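Local coordinates for NAD nucleotidase (Haemophilus influenzae, PDB 3ZTV), which degrades NAD to adenosine and nicotinamide riboside, acting as a zinc-dependent 5'-nucleotidase and NAD(P) pyrophosphatase, at residues K141-F146 with K191-N196; A181-M186 with N217-I222. All coordinates share one frame; numbering follows the deposited sequence.

Interaction 1 of 2, residues K141-F146 with K191-N196; sequences KPYDIF and KQQGIN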
ATOM      1  N   LYS A 141     -21.407   3.252   0.703  1.00  6.51           N
ATOM      2  CA  LYS A 141     -20.641   4.294   0.013  1.00  6.99           C
ATOM      3  C   LYS A 141     -19.330   4.545   0.749  1.00  6.88           C
ATOM      4  O   LYS A 141     -19.224   4.237   1.938  1.00  6.25           O
ATOM      5  CB  LYS A 141     -21.458   5.584  -0.069  1.00 11.36           C
ATOM      6  CG  LYS A 141     -22.690   5.447  -0.943  1.00 14.15           C
ATOM      7  CD  LYS A 141     -23.410   6.767  -1.138  1.00 22.41           C
ATOM      8  CE  LYS A 141     -24.266   7.105   0.069  1.00 24.63           C
ATOM      9  NZ  LYS A 141     -25.007   8.393  -0.103  1.00 27.17           N
ATOM     10  N   PRO A 142     -18.323   5.103   0.058  1.00  5.89           N
ATOM     11  CA  PRO A 142     -17.056   5.381   0.753  1.00  5.75           C
ATOM     12  C   PRO A 142     -17.128   6.562   1.731  1.00  6.84           C
ATOM     13  O   PRO A 142     -16.399   6.573   2.727  1.00  7.05           O
ATOM     14  CB  PRO A 142     -16.083   5.684  -0.400  1.00  5.56           C
ATOM     15  CG  PRO A 142     -16.978   6.170  -1.516  1.00  7.09           C
ATOM     16  CD  PRO A 142     -18.220   5.323  -1.399  1.00  6.25           C
ATOM     17  N   TYR A 143     -17.986   7.537   1.460  1.00  5.76           N
ATOM     18  CA  TYR A 143     -18.094   8.724   2.312  1.00  6.37           C
ATOM     19  C   TYR A 143     -19.466   9.349   2.128  1.00  7.41           C
ATOM     20  O   TYR A 143     -20.227   8.958   1.239  1.00  6.24           O
ATOM     21  CB  TYR A 143     -17.002   9.760   1.988  1.00  6.72           C
ATOM     22  CG  TYR A 143     -17.223  10.496   0.677  1.00  7.19           C
ATOM     23  CD1 TYR A 143     -16.895   9.904  -0.551  1.00  8.30           C
ATOM     24  CD2 TYR A 143     -17.783  11.771   0.650  1.00 10.07           C
ATOM     25  CE1 TYR A 143     -17.099  10.572  -1.753  1.00  8.63           C
ATOM     26  CE2 TYR A 143     -18.004  12.438  -0.555  1.00 11.98           C
ATOM     27  CZ  TYR A 143     -17.652  11.832  -1.751  1.00 10.95           C
ATOM     28  OH  TYR A 143     -17.858  12.481  -2.956  1.00 15.06           O
ATOM     29  N   ASP A 144     -19.786  10.309   2.991  1.00  7.24           N
ATOM     30  CA  ASP A 144     -20.957  11.161   2.808  1.00  7.51           C
ATOM     31  C   ASP A 144     -20.590  12.589   3.220  1.00  8.90           C
ATOM     32  O   ASP A 144     -19.645  12.804   3.987  1.00 10.52           O
ATOM     33  CB  ASP A 144     -22.175  10.647   3.597  1.00  7.62           C
ATOM     34  CG  ASP A 144     -23.481  11.281   3.134  1.00 11.49           C
ATOM     35  OD1 ASP A 144     -23.622  11.531   1.921  1.00 13.85           O
ATOM     36  OD2 ASP A 144     -24.375  11.532   3.973  1.00 11.93           O
ATOM     37  N   ILE A 145     -21.314  13.566   2.677  1.00  9.58           N
ATOM     38  CA  ILE A 145     -21.147  14.963   3.062  1.00 10.21           C
ATOM     39  C   ILE A 145     -22.461  15.489   3.607  1.00 12.34           C
ATOM     40  O   ILE A 145     -23.502  15.340   2.966  1.00 14.49           O
ATOM     41  CB  ILE A 145     -20.737  15.835   1.854  1.00 11.07           C
ATOM     42  CG1 ILE A 145     -19.333  15.461   1.374  1.00 11.87           C
ATOM     43  CG2 ILE A 145     -20.792  17.318   2.217  1.00 13.18           C
ATOM     44  CD1 ILE A 145     -19.002  15.980  -0.034  1.00 13.94           C
ATOM     45  N   PHE A 146     -22.427  16.076   4.795  1.00 13.53           N
ATOM     46  CA  PHE A 146     -23.623  16.707   5.337  1.00 12.43           C
ATOM     47  C   PHE A 146     -23.341  18.175   5.633  1.00 14.43           C
ATOM     48  O   PHE A 146     -22.185  18.592   5.699  1.00 15.07           O
ATOM     49  CB  PHE A 146     -24.153  15.957   6.569  1.00 14.61           C
ATOM     50  CG  PHE A 146     -23.173  15.869   7.704  1.00 13.85           C
ATOM     51  CD1 PHE A 146     -22.257  14.835   7.774  1.00 12.21           C
ATOM     52  CD2 PHE A 146     -23.180  16.818   8.716  1.00 15.74           C
ATOM     53  CE1 PHE A 146     -21.352  14.753   8.823  1.00 14.02           C
ATOM     54  CE2 PHE A 146     -22.286  16.737   9.767  1.00 14.30           C
ATOM     55  CZ  PHE A 146     -21.373  15.705   9.817  1.00 12.65           C
ATOM     56  N   LYS A 191     -10.671  17.987  -0.316  1.00 13.16           N
ATOM     57  CA  LYS A 191     -10.238  19.371  -0.116  1.00 15.66           C
ATOM     58  C   LYS A 191     -10.772  20.365  -1.151  1.00 15.82           C
ATOM     59  O   LYS A 191     -11.318  21.405  -0.789  1.00 18.27           O
ATOM     60  CB  LYS A 191      -8.712  19.460  -0.070  1.00 15.96           C
ATOM     61  CG  LYS A 191      -8.076  18.760   1.112  1.00 18.14           C
ATOM     62  CD  LYS A 191      -6.555  18.761   0.984  1.00 19.62           C
ATOM     63  CE  LYS A 191      -6.023  20.158   0.716  1.00 25.10           C
ATOM     64  NZ  LYS A 191      -4.551  20.158   0.475  1.00 23.77           N
ATOM     65  N   GLN A 192     -10.603  20.050  -2.434  1.00 15.68           N
ATOM     66  CA  GLN A 192     -10.959  20.985  -3.508  1.00 14.08           C
ATOM     67  C   GLN A 192     -12.463  21.181  -3.648  1.00 15.14           C
ATOM     68  O   GLN A 192     -12.918  22.015  -4.432  1.00 17.68           O
ATOM     69  CB  GLN A 192     -10.360  20.546  -4.847  1.00 13.31           C
ATOM     70  CG  GLN A 192     -10.933  19.261  -5.384  1.00 13.72           C
ATOM     71  CD  GLN A 192     -10.051  18.651  -6.456  1.00 10.68           C
ATOM     72  OE1 GLN A 192      -8.973  18.136  -6.165  1.00 11.07           O
ATOM     73  NE2 GLN A 192     -10.505  18.707  -7.705  1.00 11.70           N
ATOM     74  N   GLN A 193     -13.234  20.420  -2.879  1.00 14.74           N
ATOM     75  CA  GLN A 193     -14.679  20.594  -2.855  1.00 14.43           C
ATOM     76  C   GLN A 193     -15.087  21.621  -1.801  1.00 13.95           C
ATOM     77  O   GLN A 193     -16.276  21.819  -1.546  1.00 17.77           O
ATOM     78  CB  GLN A 193     -15.374  19.257  -2.621  1.00 15.47           C
ATOM     79  CG  GLN A 193     -15.021  18.225  -3.679  1.00 16.41           C
ATOM     80  CD  GLN A 193     -15.556  16.852  -3.364  1.00 18.29           C
ATOM     81  OE1 GLN A 193     -16.739  16.686  -3.051  1.00 18.18           O
ATOM     82  NE2 GLN A 193     -14.685  15.852  -3.436  1.00 18.10           N
ATOM     83  N   GLY A 194     -14.095  22.287  -1.222  1.00 14.39           N
ATOM     84  CA  GLY A 194     -14.334  23.318  -0.227  1.00 15.73           C
ATOM     85  C   GLY A 194     -14.649  22.731   1.136  1.00 14.69           C
ATOM     86  O   GLY A 194     -15.440  23.289   1.897  1.00 18.27           O
ATOM     87  N   ILE A 195     -14.030  21.597   1.446  1.00 11.50           N
ATOM     88  CA  ILE A 195     -14.275  20.908   2.712  1.00 10.82           C
ATOM     89  C   ILE A 195     -13.018  20.934   3.560  1.00 10.35           C
ATOM     90  O   ILE A 195     -11.954  20.498   3.123  1.00 12.81           O
ATOM     91  CB  ILE A 195     -14.700  19.461   2.468  1.00 10.93           C
ATOM     92  CG1 ILE A 195     -16.029  19.452   1.723  1.00 13.26           C
ATOM     93  CG2 ILE A 195     -14.784  18.699   3.786  1.00 12.89           C
ATOM     94  CD1 ILE A 195     -16.466  18.097   1.251  1.00 14.94           C
ATOM     95  N   ASN A 196     -13.136  21.459   4.776  1.00  9.22           N
ATOM     96  CA  ASN A 196     -12.003  21.505   5.687  1.00  8.39           C
ATOM     97  C   ASN A 196     -12.340  20.903   7.050  1.00  7.78           C
ATOM     98  O   ASN A 196     -11.597  21.084   8.009  1.00  8.20           O
ATOM     99  CB  ASN A 196     -11.463  22.939   5.828  1.00 10.42           C
ATOM    100  CG  ASN A 196     -12.498  23.913   6.376  1.00 11.38           C
ATOM    101  OD1 ASN A 196     -13.430  23.531   7.084  1.00 11.87           O
ATOM    102  ND2 ASN A 196     -12.329  25.194   6.055  1.00 13.72           N
TER
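Ile145 and Ile195 meet through their delta methyls, with CD1 of Ile145 3.5 Å from CD1 of Ile195. CG1 of Ile145 also lies 3.9 Å from that same Ile195 methyl. The two side chains run at a slant to each other. In both isoleucines CG1 stands anti to the carbonyl carbon (chi1 -67° in Ile145, -64° in Ile195), and an extended chi2 carries CD1 forward to the meeting point.

Gln193 adds its amide oxygen. Its OE1 sits 3.8 Å from CD1 of Ile145, a plain van der Waals approach. The same oxygen is 4.4 Å from OH of Tyr143. Within the strand, CG1 of Ile145 lies at the edge of the Tyr143 ring, in its plane.

Further out, Leu190 of helix 179-191 touches both Tyr143 and Ile195. Lys152 of strand 151-159 packs on both isoleucines, and its NZ is hydrogen-bonded to O of Gln193. Across the dimer interface, Tyr143 O accepts a hydrogen bond from Gln192 NE2 of the second subunit, and Tyr143 also packs on Gln193 of that subunit.

The contact joins edge strand 143-148 of a mixed sheet to the loop that leads from helix 179-191 into strand 198-203. No hydrogen bond crosses between the two segments, so their direct contact rests on van der Waals contact of a few methyl and methylene groups and one amide oxygen.

Interaction 2 of 2, residues A181-M186 with N217-I222; sequences ATAQIM and NDIDVI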
ATOM      1  N   ALA A 181      -3.244   4.698   3.377  1.00  5.94           N
ATOM      2  CA  ALA A 181      -3.355   5.270   2.039  1.00  5.98           C
ATOM      3  C   ALA A 181      -4.780   5.706   1.734  1.00  5.20           C
ATOM      4  O   ALA A 181      -5.020   6.786   1.205  1.00  6.05           O
ATOM      5  CB  ALA A 181      -2.852   4.303   0.974  1.00  8.40           C
ATOM      6  N   THR A 182      -5.749   4.863   2.060  1.00  4.67           N
ATOM      7  CA  THR A 182      -7.132   5.220   1.771  1.00  5.61           C
ATOM      8  C   THR A 182      -7.547   6.486   2.516  1.00  5.26           C
ATOM      9  O   THR A 182      -8.194   7.370   1.948  1.00  5.06           O
ATOM     10  CB  THR A 182      -8.121   4.063   2.078  1.00  4.73           C
ATOM     11  OG1 THR A 182      -7.786   2.920   1.275  1.00  6.09           O
ATOM     12  CG2 THR A 182      -9.564   4.505   1.816  1.00  5.28           C
ATOM     13  N   ALA A 183      -7.214   6.550   3.802  1.00  4.94           N
ATOM     14  CA  ALA A 183      -7.538   7.736   4.592  1.00  4.30           C
ATOM     15  C   ALA A 183      -6.960   9.008   3.968  1.00  3.75           C
ATOM     16  O   ALA A 183      -7.664  10.005   3.821  1.00  4.89           O
ATOM     17  CB  ALA A 183      -7.080   7.574   6.043  1.00  6.06           C
ATOM     18  N   GLN A 184      -5.702   8.973   3.564  1.00  5.21           N
ATOM     19  CA  GLN A 184      -5.101  10.190   3.013  1.00  4.42           C
ATOM     20  C   GLN A 184      -5.652  10.548   1.653  1.00  5.17           C
ATOM     21  O   GLN A 184      -5.931  11.713   1.385  1.00  5.80           O
ATOM     22  CB  GLN A 184      -3.580  10.098   2.918  1.00  5.71           C
ATOM     23  CG  GLN A 184      -2.910  11.404   2.436  1.00  5.89           C
ATOM     24  CD  GLN A 184      -3.174  12.582   3.375  1.00  6.20           C
ATOM     25  OE1 GLN A 184      -4.218  13.242   3.304  1.00  9.60           O
ATOM     26  NE2 GLN A 184      -2.238  12.835   4.266  1.00  5.00           N
ATOM     27  N   ILE A 185      -5.813   9.552   0.783  1.00  5.11           N
ATOM     28  CA  ILE A 185      -6.291   9.824  -0.562  1.00  5.54           C
ATOM     29  C   ILE A 185      -7.730  10.340  -0.496  1.00  5.42           C
ATOM     30  O   ILE A 185      -8.085  11.302  -1.189  1.00  5.96           O
ATOM     31  CB  ILE A 185      -6.165   8.579  -1.461  1.00  5.35           C
ATOM     32  CG1 ILE A 185      -4.692   8.179  -1.636  1.00  5.87           C
ATOM     33  CG2 ILE A 185      -6.842   8.808  -2.816  1.00  6.23           C
ATOM     34  CD1 ILE A 185      -3.771   9.329  -2.074  1.00  7.38           C
ATOM     35  N   MET A 186      -8.556   9.730   0.359  1.00  5.48           N
ATOM     36  CA  MET A 186      -9.936  10.202   0.507  1.00  4.99           C
ATOM     37  C   MET A 186      -9.982  11.645   1.006  1.00  4.95           C
ATOM     38  O   MET A 186     -10.714  12.474   0.461  1.00  6.28           O
ATOM     39  CB  MET A 186     -10.727   9.314   1.473  1.00  5.32           C
ATOM     40  CG  MET A 186     -11.069   7.933   0.911  1.00  6.44           C
ATOM     41  SD  MET A 186     -12.163   7.952  -0.549  1.00  6.51           S
ATOM     42  CE  MET A 186     -13.603   8.766   0.133  1.00  8.40           C
ATOM     43  N   ASN A 217      -2.790  13.896   6.880  1.00  5.95           N
ATOM     44  CA  ASN A 217      -3.323  15.251   7.013  1.00  6.64           C
ATOM     45  C   ASN A 217      -4.818  15.366   6.708  1.00  5.96           C
ATOM     46  O   ASN A 217      -5.410  14.503   6.047  1.00  7.36           O
ATOM     47  CB  ASN A 217      -2.552  16.229   6.104  1.00  5.99           C
ATOM     48  CG  ASN A 217      -1.084  16.325   6.458  1.00  7.99           C
ATOM     49  OD1 ASN A 217      -0.205  16.245   5.584  1.00 11.26           O
ATOM     50  ND2 ASN A 217      -0.807  16.484   7.735  1.00  6.32           N
ATOM     51  N   ASP A 218      -5.422  16.442   7.204  1.00  6.89           N
ATOM     52  CA  ASP A 218      -6.757  16.882   6.808  1.00  6.78           C
ATOM     53  C   ASP A 218      -7.916  16.119   7.463  1.00  6.10           C
ATOM     54  O   ASP A 218      -9.077  16.333   7.111  1.00  7.74           O
ATOM     55  CB  ASP A 218      -6.885  16.901   5.278  1.00 10.01           C
ATOM     56  CG  ASP A 218      -5.829  17.770   4.621  1.00 16.31           C
ATOM     57  OD1 ASP A 218      -5.645  18.926   5.057  1.00 20.31           O
ATOM     58  OD2 ASP A 218      -5.173  17.276   3.687  1.00 22.18           O
ATOM     59  N   ILE A 219      -7.593  15.259   8.426  1.00  5.49           N
ATOM     60  CA  ILE A 219      -8.632  14.532   9.176  1.00  5.97           C
ATOM     61  C   ILE A 219      -8.672  15.041  10.620  1.00  5.61           C
ATOM     62  O   ILE A 219      -7.648  15.056  11.307  1.00  6.83           O
ATOM     63  CB  ILE A 219      -8.403  13.001   9.128  1.00  5.50           C
ATOM     64  CG1 ILE A 219      -8.416  12.507   7.674  1.00  6.07           C
ATOM     65  CG2 ILE A 219      -9.428  12.255   9.998  1.00  5.76           C
ATOM     66  CD1 ILE A 219      -8.152  11.012   7.540  1.00  6.77           C
ATOM     67  N   ASP A 220      -9.851  15.470  11.056  1.00  5.19           N
ATOM     68  CA  ASP A 220     -10.006  16.159  12.339  1.00  5.10           C
ATOM     69  C   ASP A 220     -10.344  15.273  13.536  1.00  4.81           C
ATOM     70  O   ASP A 220      -9.831  15.497  14.638  1.00  5.06           O
ATOM     71  CB  ASP A 220     -11.063  17.248  12.189  1.00  6.04           C
ATOM     72  CG  ASP A 220     -10.668  18.277  11.140  1.00  6.77           C
ATOM     73  OD1 ASP A 220      -9.625  18.933  11.312  1.00  6.80           O
ATOM     74  OD2 ASP A 220     -11.364  18.451  10.116  1.00  6.71           O
ATOM     75  N   VAL A 221     -11.212  14.286  13.323  1.00  5.32           N
ATOM     76  CA  VAL A 221     -11.666  13.397  14.402  1.00  5.53           C
ATOM     77  C   VAL A 221     -11.712  11.968  13.866  1.00  4.50           C
ATOM     78  O   VAL A 221     -12.231  11.730  12.762  1.00  6.18           O
ATOM     79  CB  VAL A 221     -13.071  13.795  14.952  1.00  6.28           C
ATOM     80  CG1 VAL A 221     -13.483  12.910  16.130  1.00  8.36           C
ATOM     81  CG2 VAL A 221     -13.078  15.257  15.392  1.00  6.79           C
ATOM     82  N   ILE A 222     -11.163  11.031  14.632  1.00  4.23           N
ATOM     83  CA  ILE A 222     -11.226   9.616  14.257  1.00  4.56           C
ATOM     84  C   ILE A 222     -11.986   8.820  15.321  1.00  4.77           C
ATOM     85  O   ILE A 222     -11.474   8.541  16.417  1.00  4.99           O
ATOM     86  CB  ILE A 222      -9.826   9.008  14.027  1.00  4.53           C
ATOM     87  CG1 ILE A 222      -8.987   9.888  13.083  1.00  5.18           C
ATOM     88  CG2 ILE A 222      -9.952   7.575  13.515  1.00  5.19           C
ATOM     89  CD1 ILE A 222      -7.558   9.419  12.883  1.00  6.21           C
TER
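Gln184 brings its terminal amide alongside the backbone N and O of Asn217. NE2 of Gln184 as modelled is 2.9 Å from Asn217 N, and OE1 of Gln184 is 3.2 Å from Asn217 O. The oxygen and nitrogen of this amide may be exchanged. CG of Gln184 is anti to the backbone N (chi1 -176°), and the chain bends at chi2 (61°). This bend brings the amide across to the loop. The carboxylate of Asp218 lies farther from the Gln184 amide than the Asn217 backbone does.

One residue back on the helix, Ala183 makes the apolar half of the contact. Its CB is 3.9 Å from CD1 of Ile219. CD1 of Ile219 is also 3.9 Å from O of Ala183, so this methyl rests against both side chain and backbone. Ile219 has an extended chi2 (178°), which sends CD1 out to the helix.

Around this pair, Ile219 also packs on Ala187 of the same helix and on Leu200 of strand 198-203. Asn217 packs on Asn253, Pro254 and Asn255. From the second subunit, Tyr177 touches Gln184 and Asp131 touches Asn217.

The contact sets helix 179-191 against the loop that enters strand 221-224, within the calcineurin-like phosphoesterase region. It lies away from the zinc and adenosine sites. The buried Gln184 amide has the polar backbone atoms of a single loop residue as close neighbours, so its setting is not purely apolar. The meeting of Ala183 with Ile219 has no polar side-chain group in it and depends on the fit of one methyl against the helix.

How the interactions relate
Both interactions reach the same mixed sheet and involve helix 179-191 or its exit, with centres 11 Å apart. Interaction 1 is partly buried and lies at edge strand 143-148. Interaction 2 is buried and lies by inner strand 221-224. Their chemistry differs accordingly: interaction 1 is mainly apolar, with no hydrogen bond between its segments, while interaction 2 adds a polar amide-to-backbone approach. They also touch directly. CE of Met186 in 181-186 packs 3.5 Å from CD1 of Tyr143 in 141-146, and CD of Lys191 lies 3.4 Å from OD2 of Asp218. The segments alternate along the chain, and both contacts border the second subunit.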